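Local coordinates for protein 11S globulin beta subunit (Cucurbita maxima, PDB 2EVX) that serves as a seed storage protein, a nutrient reservoir of the 11S globulin family assembled from subunits that each carry two cupin domains, at residues A[98-103]-A[141-146]; A[76-81]-A[177-182]; A[356-361]-A[383-388]; A[336-341]-A[445-450]. One frame throughout, in Å; residues are numbered along the deposited sequence.

Contact 1 (A[98-103]-A[141-146]); sequences IAIPGC and AGVSHW
I98 and H145 bring the two segments together, their CA atoms 4.5 Å apart, and from there the chains run in opposite directions and draw apart, so that the CA atoms of I100 and V143 are separated by 5.6 Å and no hydrogen bond spans the gap. Side chains do the joining. V143 reaches over with both methyls: CG1, set opposite the backbone N (chi1 -171°), comes to the I100 backbone and lies 4.0 Å from I100 CG1, while CG2 packs 4.0 Å from P101 CD on the proline ring. I98 turns its CD1 toward the same valine, although its exact fit there is doubtful in the model, and this methyl lies roughly 3.7 Å from H145 CB. I100 and P101 are themselves the first half of a type II beta turn that ends at C103, closed by C103 N to I100 O at 3.2 Å, with G102 at the position of positive phi. C103, at the end of this turn, is joined to C282 by the disulfide that links the acidic and basic chains. The polar end of S144 turns to Q416 of the second subunit. Between the segments the chemistry is almost wholly that of hydrocarbon, which implies that burial of apolar side chains holds the 98-103 loop against the approach to strand 145-149, while 141-146 takes backbone bonds from strand 74-81 and the loop is closed by its own turn bond.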
loop_
_atom_site.group_PDB
_atom_site.type_symbol
_atom_site.label_atom_id
_atom_site.label_comp_id
_atom_site.label_asym_id
_atom_site.label_seq_id
_atom_site.Cartn_x
_atom_site.Cartn_y
_atom_site.Cartn_z
ATOM N N ILE A 98 20.547 12.681 -14.663
ATOM C CA ILE A 98 19.426 11.854 -14.250
ATOM C C ILE A 98 18.308 11.876 -15.281
ATOM O O ILE A 98 17.485 12.792 -15.314
ATOM C CB ILE A 98 18.899 12.308 -12.875
ATOM C CG1 ILE A 98 17.620 11.545 -12.531
ATOM C CG2 ILE A 98 18.690 13.799 -12.861
ATOM C CD1 ILE A 98 17.861 10.114 -12.155
ATOM N N ALA A 99 18.296 10.833 -16.108
ATOM C CA ALA A 99 17.342 10.642 -17.203
ATOM C C ALA A 99 15.850 10.912 -16.970
ATOM O O ALA A 99 15.342 11.975 -17.337
ATOM C CB ALA A 99 17.516 9.235 -17.776
ATOM N N ILE A 100 15.163 9.931 -16.387
ATOM C CA ILE A 100 13.718 9.972 -16.122
ATOM C C ILE A 100 12.945 9.579 -17.385
ATOM O O ILE A 100 12.936 10.308 -18.378
ATOM C CB ILE A 100 13.212 11.355 -15.641
ATOM C CG1 ILE A 100 13.831 11.691 -14.284
ATOM C CG2 ILE A 100 11.689 11.333 -15.523
ATOM C CD1 ILE A 100 13.207 12.900 -13.594
ATOM N N PRO A 101 12.284 8.413 -17.347
ATOM C CA PRO A 101 11.474 7.777 -18.391
ATOM C C PRO A 101 10.518 8.640 -19.212
ATOM O O PRO A 101 9.702 9.390 -18.666
ATOM C CB PRO A 101 10.735 6.688 -17.624
ATOM C CG PRO A 101 11.753 6.269 -16.614
ATOM C CD PRO A 101 12.242 7.606 -16.113
ATOM N N GLY A 102 10.627 8.499 -20.533
ATOM C CA GLY A 102 9.774 9.227 -21.458
ATOM C C GLY A 102 9.987 10.722 -21.477
ATOM O O GLY A 102 9.330 11.449 -22.229
ATOM N N CYS A 103 10.908 11.194 -20.654
ATOM C CA CYS A 103 11.171 12.613 -20.599
ATOM C C CYS A 103 12.176 13.066 -21.623
ATOM O O CYS A 103 13.380 12.853 -21.468
ATOM C CB CYS A 103 11.636 13.009 -19.208
ATOM S SG CYS A 103 10.243 13.090 -18.049
ATOM N N ALA A 141 12.792 5.679 -8.319
ATOM C CA ALA A 141 13.124 4.287 -8.556
ATOM C C ALA A 141 13.186 3.997 -10.056
ATOM O O ALA A 141 12.477 4.623 -10.847
ATOM C CB ALA A 141 12.092 3.389 -7.890
ATOM N N GLY A 142 14.041 3.046 -10.430
ATOM C CA GLY A 142 14.182 2.650 -11.825
ATOM C C GLY A 142 14.805 3.683 -12.749
ATOM O O GLY A 142 14.860 3.489 -13.965
ATOM N N VAL A 143 15.289 4.778 -12.178
ATOM C CA VAL A 143 15.901 5.834 -12.965
ATOM C C VAL A 143 17.427 5.803 -12.768
ATOM O O VAL A 143 17.916 5.844 -11.636
ATOM C CB VAL A 143 15.324 7.208 -12.537
ATOM C CG1 VAL A 143 15.776 8.283 -13.475
ATOM C CG2 VAL A 143 13.809 7.146 -12.508
ATOM N N SER A 144 18.187 5.724 -13.859
ATOM C CA SER A 144 19.637 5.685 -13.718
ATOM C C SER A 144 20.174 7.096 -13.577
ATOM O O SER A 144 19.554 8.055 -14.035
ATOM C CB SER A 144 20.303 4.989 -14.912
ATOM O OG SER A 144 20.316 5.823 -16.051
ATOM N N HIS A 145 21.327 7.205 -12.928
ATOM C CA HIS A 145 21.970 8.481 -12.697
ATOM C C HIS A 145 23.452 8.274 -12.430
ATOM O O HIS A 145 23.896 7.171 -12.089
ATOM C CB HIS A 145 21.343 9.191 -11.487
ATOM C CG HIS A 145 21.648 8.536 -10.173
ATOM N ND1 HIS A 145 22.160 9.231 -9.097
ATOM C CD2 HIS A 145 21.522 7.249 -9.764
ATOM C CE1 HIS A 145 22.339 8.400 -8.084
ATOM N NE2 HIS A 145 21.960 7.192 -8.462
ATOM N N TRP A 146 24.220 9.341 -12.611
ATOM C CA TRP A 146 25.645 9.304 -12.356
ATOM C C TRP A 146 26.028 10.626 -11.718
ATOM O O TRP A 146 25.286 11.610 -11.796
ATOM C CB TRP A 146 26.449 9.070 -13.643
ATOM C CG TRP A 146 26.108 9.979 -14.776
ATOM C CD1 TRP A 146 25.145 9.780 -15.724
ATOM C CD2 TRP A 146 26.721 11.240 -15.086
ATOM N NE1 TRP A 146 25.120 10.837 -16.605
ATOM C CE2 TRP A 146 26.074 11.748 -16.234
ATOM C CE3 TRP A 146 27.751 11.987 -14.507
ATOM C CZ2 TRP A 146 26.423 12.977 -16.814
ATOM C CZ3 TRP A 146 28.097 13.209 -15.086
ATOM C CH2 TRP A 146 27.432 13.689 -16.229
#

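Contact 2 (A[76-81]-A[177-182]); sequences LLPGFS and FYLAGR
The ring of F80 receives F177 CB over one face, 3.5 Å from its centroid, and meets L179 CD2 at its edge, 3.9 Å from F80 CE1. The F177 ring has F80 O at its own edge, in plane. Although the two rings are nearly parallel, with planes 11° apart, they are slid so far, 5.1 Å between centroids, that they scarcely overlap, so the closest approach over the face is the CH-pi contact of F177 CB. F80 takes the torsion that places CG between its backbone N and carbonyl carbon (chi1 50°), which swings the ring across to its partner. The Y178 ring turns its edge to L77 O and L76 CD1, and its hydroxyl is bonded to K176. Beneath the side chains, F80 and F177 form an antiparallel hydrogen-bonded pair, F80 N to F177 O at 2.8 Å and F177 N to F80 O at 2.6 Å, and L179 N continues the series to P78 O at 2.9 Å. Strand 176-178 is thereby sewn onto 74-81 in the N-terminal cupin barrel. Were F80 replaced by an alanine, F177 CB and L179 CD2 would probably face a gap, and Y339 of the second subunit would lose its stacking partner. The chemistry implies a division of labour: backbone bonds set the register, and aromatic and aliphatic carbon seals it and carries it into the subunit interface.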
loop_
_atom_site.group_PDB
_atom_site.type_symbol
_atom_site.label_atom_id
_atom_site.label_comp_id
_atom_site.label_asym_id
_atom_site.label_seq_id
_atom_site.Cartn_x
_atom_site.Cartn_y
_atom_site.Cartn_z
ATOM N N LEU A 76 30.974 8.518 -10.612
ATOM C CA LEU A 76 30.208 7.400 -10.079
ATOM C C LEU A 76 29.361 6.903 -11.238
ATOM O O LEU A 76 28.362 7.518 -11.588
ATOM C CB LEU A 76 29.309 7.853 -8.921
ATOM C CG LEU A 76 28.160 6.904 -8.538
ATOM C CD1 LEU A 76 28.678 5.495 -8.293
ATOM C CD2 LEU A 76 27.456 7.436 -7.309
ATOM N N LEU A 77 29.787 5.802 -11.841
ATOM C CA LEU A 77 29.092 5.216 -12.975
ATOM C C LEU A 77 27.589 5.196 -12.773
ATOM O O LEU A 77 27.101 5.126 -11.636
ATOM C CB LEU A 77 29.596 3.798 -13.219
ATOM C CG LEU A 77 31.091 3.736 -13.529
ATOM C CD1 LEU A 77 31.526 2.301 -13.785
ATOM C CD2 LEU A 77 31.362 4.591 -14.754
ATOM N N PRO A 78 26.831 5.253 -13.881
ATOM C CA PRO A 78 25.366 5.250 -13.870
ATOM C C PRO A 78 24.714 3.903 -13.595
ATOM O O PRO A 78 25.113 2.874 -14.136
ATOM C CB PRO A 78 25.020 5.776 -15.256
ATOM C CG PRO A 78 26.093 5.188 -16.095
ATOM C CD PRO A 78 27.340 5.412 -15.253
ATOM N N GLY A 79 23.700 3.930 -12.742
ATOM C CA GLY A 79 22.969 2.723 -12.411
ATOM C C GLY A 79 21.603 3.110 -11.886
ATOM O O GLY A 79 21.375 4.276 -11.562
ATOM N N PHE A 80 20.680 2.154 -11.824
ATOM C CA PHE A 80 19.349 2.433 -11.293
ATOM C C PHE A 80 19.006 1.422 -10.196
ATOM O O PHE A 80 19.568 0.329 -10.162
ATOM C CB PHE A 80 18.291 2.419 -12.413
ATOM C CG PHE A 80 18.335 1.201 -13.294
ATOM C CD1 PHE A 80 19.304 1.075 -14.289
ATOM C CD2 PHE A 80 17.404 0.176 -13.133
ATOM C CE1 PHE A 80 19.342 -0.061 -15.112
ATOM C CE2 PHE A 80 17.435 -0.952 -13.944
ATOM C CZ PHE A 80 18.401 -1.075 -14.933
ATOM N N SER A 81 18.100 1.797 -9.296
ATOM C CA SER A 81 17.694 0.929 -8.192
ATOM C C SER A 81 16.202 0.653 -8.216
ATOM O O SER A 81 15.431 1.344 -8.904
ATOM C CB SER A 81 18.023 1.570 -6.849
ATOM O OG SER A 81 19.292 2.178 -6.886
ATOM N N PHE A 177 21.292 -1.583 -10.338
ATOM C CA PHE A 177 21.622 -2.140 -11.648
ATOM C C PHE A 177 22.553 -1.149 -12.368
ATOM O O PHE A 177 22.119 -0.075 -12.809
ATOM C CB PHE A 177 20.349 -2.344 -12.494
ATOM C CG PHE A 177 19.364 -3.338 -11.920
ATOM C CD1 PHE A 177 18.701 -3.082 -10.725
ATOM C CD2 PHE A 177 19.080 -4.517 -12.597
ATOM C CE1 PHE A 177 17.765 -3.983 -10.210
ATOM C CE2 PHE A 177 18.141 -5.432 -12.090
ATOM C CZ PHE A 177 17.485 -5.159 -10.893
ATOM N N TYR A 178 23.827 -1.514 -12.483
ATOM C CA TYR A 178 24.823 -0.664 -13.130
ATOM C C TYR A 178 24.884 -0.872 -14.639
ATOM O O TYR A 178 24.675 -1.984 -15.131
ATOM C CB TYR A 178 26.205 -0.914 -12.516
ATOM C CG TYR A 178 26.421 -0.214 -11.196
ATOM C CD1 TYR A 178 26.096 -0.828 -9.978
ATOM C CD2 TYR A 178 26.912 1.085 -11.169
ATOM C CE1 TYR A 178 26.259 -0.149 -8.766
ATOM C CE2 TYR A 178 27.076 1.773 -9.977
ATOM C CZ TYR A 178 26.750 1.160 -8.778
ATOM O OH TYR A 178 26.917 1.895 -7.620
ATOM N N LEU A 179 25.179 0.202 -15.367
ATOM C CA LEU A 179 25.252 0.139 -16.825
ATOM C C LEU A 179 26.654 -0.151 -17.366
ATOM O O LEU A 179 26.811 -0.721 -18.459
ATOM C CB LEU A 179 24.724 1.440 -17.434
ATOM C CG LEU A 179 23.254 1.777 -17.173
ATOM C CD1 LEU A 179 22.818 2.913 -18.075
ATOM C CD2 LEU A 179 22.401 0.570 -17.446
ATOM N N ALA A 180 27.670 0.238 -16.596
ATOM C CA ALA A 180 29.059 0.022 -16.988
ATOM C C ALA A 180 29.908 -0.378 -15.794
ATOM O O ALA A 180 29.519 -0.170 -14.647
ATOM C CB ALA A 180 29.633 1.294 -17.630
ATOM N N GLY A 181 31.076 -0.947 -16.080
ATOM C CA GLY A 181 31.986 -1.366 -15.029
ATOM C C GLY A 181 31.717 -2.768 -14.526
ATOM O O GLY A 181 30.925 -3.503 -15.113
ATOM N N ARG A 182 32.387 -3.132 -13.435
ATOM C CA ARG A 182 32.245 -4.446 -12.803
ATOM C C ARG A 182 32.392 -4.198 -11.292
ATOM O O ARG A 182 33.442 -4.428 -10.707
ATOM C CB ARG A 182 33.333 -5.389 -13.342
ATOM C CG ARG A 182 33.146 -6.858 -13.021
ATOM C CD ARG A 182 33.887 -7.216 -11.751
ATOM N NE ARG A 182 35.335 -7.078 -11.922
ATOM C CZ ARG A 182 36.217 -7.055 -10.925
ATOM N NH1 ARG A 182 37.506 -6.932 -11.195
ATOM N NH2 ARG A 182 35.811 -7.144 -9.659
#

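Contact 3 (A[356-361]-A[383-388]); sequences VQVVDN and FVVIKR
V356 sets CG1 opposite its backbone N and CG2 opposite its carbonyl carbon (chi1 -176°), while K387 sets its CG opposite the carbonyl carbon (chi1 -77°); the two side chains consequently run side by side in the same direction, with both V356 methyls, CG1 and CG2, 3.6 Å from K387 CG. Farther on, the K387 chain bends and leaves the valine: its amine end makes a cation-pi contact with W396, and the side chain comes within about 3 Å of a bound magnesium ion, for which K387 is a binding residue. V385 CG2 fills in beside V356 CG1 at 3.8 Å. These strands, 353-359 and 384-390, are antiparallel neighbours in the C-terminal cupin barrel, where V356, V358, V385 and K387 share one sheet face and Q357, V359, V384 and I386 the other. They are joined by Q357 N to I386 O, 3.0 Å, I386 N to Q357 O, 3.1 Å, and V359 N to V384 O, 3.0 Å. On the second face the Q357 amide finds A214 of the third subunit. At the far end the F383 ring has D360 CB over one face, 4.2 Å from its centroid, and V358 CG1 at its edge, while the D360 carboxylate turns away to F362 N and Q364 N.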
loop_
_atom_site.group_PDB
_atom_site.type_symbol
_atom_site.label_atom_id
_atom_site.label_comp_id
_atom_site.label_asym_id
_atom_site.label_seq_id
_atom_site.Cartn_x
_atom_site.Cartn_y
_atom_site.Cartn_z
ATOM N N VAL A 356 21.103 11.963 22.738
ATOM C CA VAL A 356 19.744 11.760 22.255
ATOM C C VAL A 356 19.005 10.688 23.052
ATOM O O VAL A 356 19.565 9.633 23.332
ATOM C CB VAL A 356 19.762 11.329 20.775
ATOM C CG1 VAL A 356 18.349 11.223 20.244
ATOM C CG2 VAL A 356 20.580 12.316 19.955
ATOM N N GLN A 357 17.751 10.958 23.413
ATOM C CA GLN A 357 16.949 9.990 24.147
ATOM C C GLN A 357 15.632 9.687 23.441
ATOM O O GLN A 357 14.859 10.589 23.139
ATOM C CB GLN A 357 16.623 10.485 25.555
ATOM C CG GLN A 357 17.784 10.523 26.519
ATOM C CD GLN A 357 17.327 10.383 27.966
ATOM O OE1 GLN A 357 16.478 11.137 28.442
ATOM N NE2 GLN A 357 17.888 9.404 28.671
ATOM N N VAL A 358 15.371 8.409 23.193
ATOM C CA VAL A 358 14.132 8.004 22.547
ATOM C C VAL A 358 13.362 7.144 23.534
ATOM O O VAL A 358 13.953 6.359 24.257
ATOM C CB VAL A 358 14.410 7.194 21.275
ATOM C CG1 VAL A 358 13.107 6.854 20.590
ATOM C CG2 VAL A 358 15.307 7.987 20.343
ATOM N N VAL A 359 12.047 7.314 23.570
ATOM C CA VAL A 359 11.182 6.561 24.469
ATOM C C VAL A 359 10.055 5.929 23.647
ATOM O O VAL A 359 9.583 6.523 22.673
ATOM C CB VAL A 359 10.557 7.486 25.547
ATOM C CG1 VAL A 359 9.546 6.719 26.371
ATOM C CG2 VAL A 359 11.646 8.052 26.449
ATOM N N ASP A 360 9.624 4.731 24.035
ATOM C CA ASP A 360 8.561 4.053 23.307
ATOM C C ASP A 360 7.196 4.184 23.989
ATOM O O ASP A 360 7.048 4.939 24.948
ATOM C CB ASP A 360 8.935 2.574 23.057
ATOM C CG ASP A 360 8.999 1.727 24.339
ATOM O OD1 ASP A 360 9.527 0.595 24.265
ATOM O OD2 ASP A 360 8.519 2.170 25.403
ATOM N N ASN A 361 6.203 3.461 23.478
ATOM C CA ASN A 361 4.847 3.510 24.013
ATOM C C ASN A 361 4.712 2.871 25.398
ATOM O O ASN A 361 3.658 2.973 26.036
ATOM C CB ASN A 361 3.889 2.843 23.030
ATOM C CG ASN A 361 4.299 1.425 22.695
ATOM O OD1 ASN A 361 3.697 0.468 23.178
ATOM N ND2 ASN A 361 5.338 1.282 21.879
ATOM N N PHE A 383 7.643 7.489 18.206
ATOM C CA PHE A 383 8.530 7.447 19.360
ATOM C C PHE A 383 8.909 8.855 19.772
ATOM O O PHE A 383 9.323 9.658 18.943
ATOM C CB PHE A 383 9.800 6.650 19.055
ATOM C CG PHE A 383 9.593 5.165 19.036
ATOM C CD1 PHE A 383 10.605 4.310 19.469
ATOM C CD2 PHE A 383 8.387 4.620 18.612
ATOM C CE1 PHE A 383 10.419 2.933 19.485
ATOM C CE2 PHE A 383 8.187 3.251 18.623
ATOM C CZ PHE A 383 9.207 2.401 19.063
ATOM N N VAL A 384 8.756 9.165 21.051
ATOM C CA VAL A 384 9.087 10.496 21.515
ATOM C C VAL A 384 10.594 10.576 21.571
ATOM O O VAL A 384 11.262 9.578 21.828
ATOM C CB VAL A 384 8.483 10.780 22.904
ATOM C CG1 VAL A 384 8.701 12.233 23.269
ATOM C CG2 VAL A 384 6.993 10.456 22.905
ATOM N N VAL A 385 11.131 11.761 21.316
ATOM C CA VAL A 385 12.576 11.955 21.311
ATOM C C VAL A 385 12.955 13.341 21.824
ATOM O O VAL A 385 12.131 14.263 21.856
ATOM C CB VAL A 385 13.155 11.735 19.873
ATOM C CG1 VAL A 385 12.388 12.566 18.885
ATOM C CG2 VAL A 385 14.628 12.099 19.818
ATOM N N ILE A 386 14.210 13.462 22.241
ATOM C CA ILE A 386 14.770 14.693 22.777
ATOM C C ILE A 386 16.228 14.736 22.375
ATOM O O ILE A 386 16.924 13.725 22.438
ATOM C CB ILE A 386 14.674 14.718 24.312
ATOM C CG1 ILE A 386 13.220 14.973 24.727
ATOM C CG2 ILE A 386 15.650 15.745 24.885
ATOM C CD1 ILE A 386 13.000 15.092 26.215
ATOM N N LYS A 387 16.695 15.901 21.949
ATOM C CA LYS A 387 18.083 16.025 21.537
ATOM C C LYS A 387 18.779 17.216 22.158
ATOM O O LYS A 387 18.193 18.287 22.325
ATOM C CB LYS A 387 18.178 16.093 20.010
ATOM C CG LYS A 387 18.006 14.735 19.341
ATOM C CD LYS A 387 18.022 14.808 17.812
ATOM C CE LYS A 387 16.675 15.241 17.237
ATOM N NZ LYS A 387 16.609 15.018 15.766
ATOM N N ARG A 388 20.039 17.010 22.509
ATOM C CA ARG A 388 20.844 18.053 23.107
ATOM C C ARG A 388 22.263 17.974 22.582
ATOM O O ARG A 388 22.961 16.982 22.791
ATOM C CB ARG A 388 20.840 17.917 24.623
ATOM C CG ARG A 388 22.179 18.189 25.268
ATOM C CD ARG A 388 21.968 18.754 26.634
ATOM N NE ARG A 388 21.423 20.100 26.540
ATOM C CZ ARG A 388 20.787 20.714 27.530
ATOM N NH1 ARG A 388 20.614 20.087 28.687
ATOM N NH2 ARG A 388 20.344 21.957 27.368
#

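Contact 4 (A[336-341]-A[445-450]); sequences APHYTV and EMRVLS
A336 N donates to R447 O at 2.9 Å, the hydrogen bond that crosses from 336-341 to 445-450 and attaches the short strand 448-449 to the sheet of the C-terminal cupin barrel, at the place where strand 334-340 turns a corner at P337. A336 is held through both its backbone N and its carbonyl O, for the latter accepts a bond from H338 ND1 at 2.7 Å, closed within 336-341. Both bonds run close to the direction of the carbonyl they meet. H338 holds its CG between the backbone N and the carbonyl carbon (chi1 66°), which folds the imidazole back toward A336 and leaves ND1 as the donor. NE2 then looks toward R447, 4.0 Å from NH1, too far for a bond, with ring and guanidinium planes 57° apart. A positive guanidinium so near would probably disfavour protonation of NE2, though its salt bridge with E325 would temper this. The R447 chain, bent at its second and third torsions, carries the group on to that glutamate and to within about 3 Å of a bound magnesium ion, for which R447 is a binding residue. Without the branched end of L449, as with an alanine here, the A336 methyl (CB) is likely to lose its cover, and a gap would probably open toward E220 of the third subunit, on which the leucine also packs. The end of one branch, L449 CD1, lies 3.9 Å from A336 CB, and A336 CB also lies 3.8 Å from M446 O.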
loop_
_atom_site.group_PDB
_atom_site.type_symbol
_atom_site.label_atom_id
_atom_site.label_comp_id
_atom_site.label_asym_id
_atom_site.label_seq_id
_atom_site.Cartn_x
_atom_site.Cartn_y
_atom_site.Cartn_z
ATOM N N ALA A 336 13.328 20.299 21.450
ATOM C CA ALA A 336 12.280 19.928 22.393
ATOM C C ALA A 336 11.710 18.538 22.156
ATOM O O ALA A 336 11.769 18.016 21.048
ATOM C CB ALA A 336 11.155 20.959 22.345
ATOM N N PRO A 337 11.153 17.912 23.208
ATOM C CA PRO A 337 10.579 16.576 23.044
ATOM C C PRO A 337 9.503 16.587 21.970
ATOM O O PRO A 337 8.743 17.543 21.838
ATOM C CB PRO A 337 10.032 16.252 24.436
ATOM C CG PRO A 337 9.867 17.582 25.076
ATOM C CD PRO A 337 11.074 18.333 24.615
ATOM N N HIS A 338 9.440 15.507 21.203
ATOM C CA HIS A 338 8.472 15.426 20.128
ATOM C C HIS A 338 8.516 14.051 19.469
ATOM O O HIS A 338 9.411 13.245 19.723
ATOM C CB HIS A 338 8.815 16.463 19.066
ATOM C CG HIS A 338 10.107 16.184 18.369
ATOM N ND1 HIS A 338 11.331 16.372 18.971
ATOM C CD2 HIS A 338 10.368 15.683 17.137
ATOM C CE1 HIS A 338 12.292 16.003 18.142
ATOM N NE2 HIS A 338 11.734 15.581 17.021
ATOM N N TYR A 339 7.546 13.808 18.601
ATOM C CA TYR A 339 7.478 12.570 17.865
ATOM C C TYR A 339 6.863 12.930 16.510
ATOM O O TYR A 339 6.180 13.946 16.381
ATOM C CB TYR A 339 6.603 11.558 18.602
ATOM C CG TYR A 339 5.160 11.987 18.728
ATOM C CD1 TYR A 339 4.748 12.873 19.729
ATOM C CD2 TYR A 339 4.201 11.508 17.836
ATOM C CE1 TYR A 339 3.415 13.262 19.837
ATOM C CE2 TYR A 339 2.879 11.889 17.930
ATOM C CZ TYR A 339 2.484 12.760 18.930
ATOM O OH TYR A 339 1.152 13.096 19.021
ATOM N N THR A 340 7.140 12.125 15.494
ATOM C CA THR A 340 6.583 12.373 14.181
ATOM C C THR A 340 5.439 11.396 14.044
ATOM O O THR A 340 5.616 10.187 14.208
ATOM C CB THR A 340 7.593 12.102 13.086
ATOM O OG1 THR A 340 8.746 12.931 13.286
ATOM C CG2 THR A 340 6.967 12.376 11.735
ATOM N N VAL A 341 4.270 11.922 13.719
ATOM C CA VAL A 341 3.083 11.100 13.613
ATOM C C VAL A 341 2.940 10.262 12.363
ATOM O O VAL A 341 2.319 9.204 12.410
ATOM C CB VAL A 341 1.806 11.962 13.771
ATOM C CG1 VAL A 341 2.179 13.402 14.108
ATOM C CG2 VAL A 341 0.971 11.910 12.517
ATOM N N GLU A 445 9.769 28.972 24.051
ATOM C CA GLU A 445 10.211 28.637 22.708
ATOM C C GLU A 445 9.414 27.602 21.917
ATOM O O GLU A 445 8.331 27.178 22.327
ATOM C CB GLU A 445 11.691 28.267 22.755
ATOM C CG GLU A 445 12.533 29.388 23.356
ATOM C CD GLU A 445 14.012 29.239 23.069
ATOM O OE1 GLU A 445 14.777 30.164 23.409
ATOM O OE2 GLU A 445 14.408 28.201 22.501
ATOM N N MET A 446 9.964 27.224 20.766
ATOM C CA MET A 446 9.328 26.276 19.859
ATOM C C MET A 446 10.056 24.946 19.687
ATOM O O MET A 446 10.419 24.295 20.665
ATOM C CB MET A 446 9.156 26.938 18.501
ATOM C CG MET A 446 7.920 27.782 18.419
ATOM S SD MET A 446 6.519 26.687 18.621
ATOM C CE MET A 446 6.829 25.572 17.196
ATOM N N ARG A 447 10.237 24.540 18.433
ATOM C CA ARG A 447 10.926 23.299 18.109
ATOM C C ARG A 447 12.284 23.277 18.785
ATOM O O ARG A 447 12.504 22.508 19.720
ATOM C CB ARG A 447 11.112 23.184 16.601
ATOM C CG ARG A 447 10.140 22.257 15.918
ATOM C CD ARG A 447 10.826 20.950 15.595
ATOM N NE ARG A 447 10.716 20.628 14.178
ATOM C CZ ARG A 447 11.216 19.526 13.621
ATOM N NH1 ARG A 447 11.868 18.632 14.370
ATOM N NH2 ARG A 447 11.061 19.319 12.316
ATOM N N VAL A 448 13.203 24.117 18.319
ATOM C CA VAL A 448 14.515 24.150 18.932
ATOM C C VAL A 448 14.515 25.101 20.120
ATOM O O VAL A 448 13.856 26.142 20.106
ATOM C CB VAL A 448 15.619 24.555 17.928
ATOM C CG1 VAL A 448 15.079 24.507 16.517
ATOM C CG2 VAL A 448 16.195 25.904 18.279
ATOM N N LEU A 449 15.247 24.713 21.159
ATOM C CA LEU A 449 15.347 25.498 22.378
ATOM C C LEU A 449 16.762 26.035 22.542
ATOM O O LEU A 449 17.741 25.300 22.430
ATOM C CB LEU A 449 14.974 24.636 23.585
ATOM C CG LEU A 449 13.653 23.870 23.464
ATOM C CD1 LEU A 449 13.347 23.172 24.771
ATOM C CD2 LEU A 449 12.524 24.814 23.107
ATOM N N SER A 450 16.866 27.333 22.793
ATOM C CA SER A 450 18.161 27.964 22.985
ATOM C C SER A 450 18.650 27.600 24.379
ATOM O O SER A 450 17.866 27.576 25.326
ATOM C CB SER A 450 18.026 29.484 22.846
ATOM O OG SER A 450 17.016 29.996 23.700
#

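From the N terminus, contact 2 opens at 76-81 and closes at 177-182; between them contact 1 opens at 98-103 and closes at 141-146, wholly within the longer loop. The second half repeats the plan: contact 4 opens at 336-341, contact 3 opens and closes inside it at 356-361 and 383-388, and 445-450 completes the outer loop. No loops cross. Within each pair the sheets adjoin, strand 74-81 beside 145-149 and strand 334-340 beside 384-390, whereas the pairs lie on opposite sides of the chain's centre, one per cupin domain. Subunit packing unites them: the Y339 hydroxyl of contact 4 is hydrogen-bonded to G142 O of contact 1 in a neighbouring subunit.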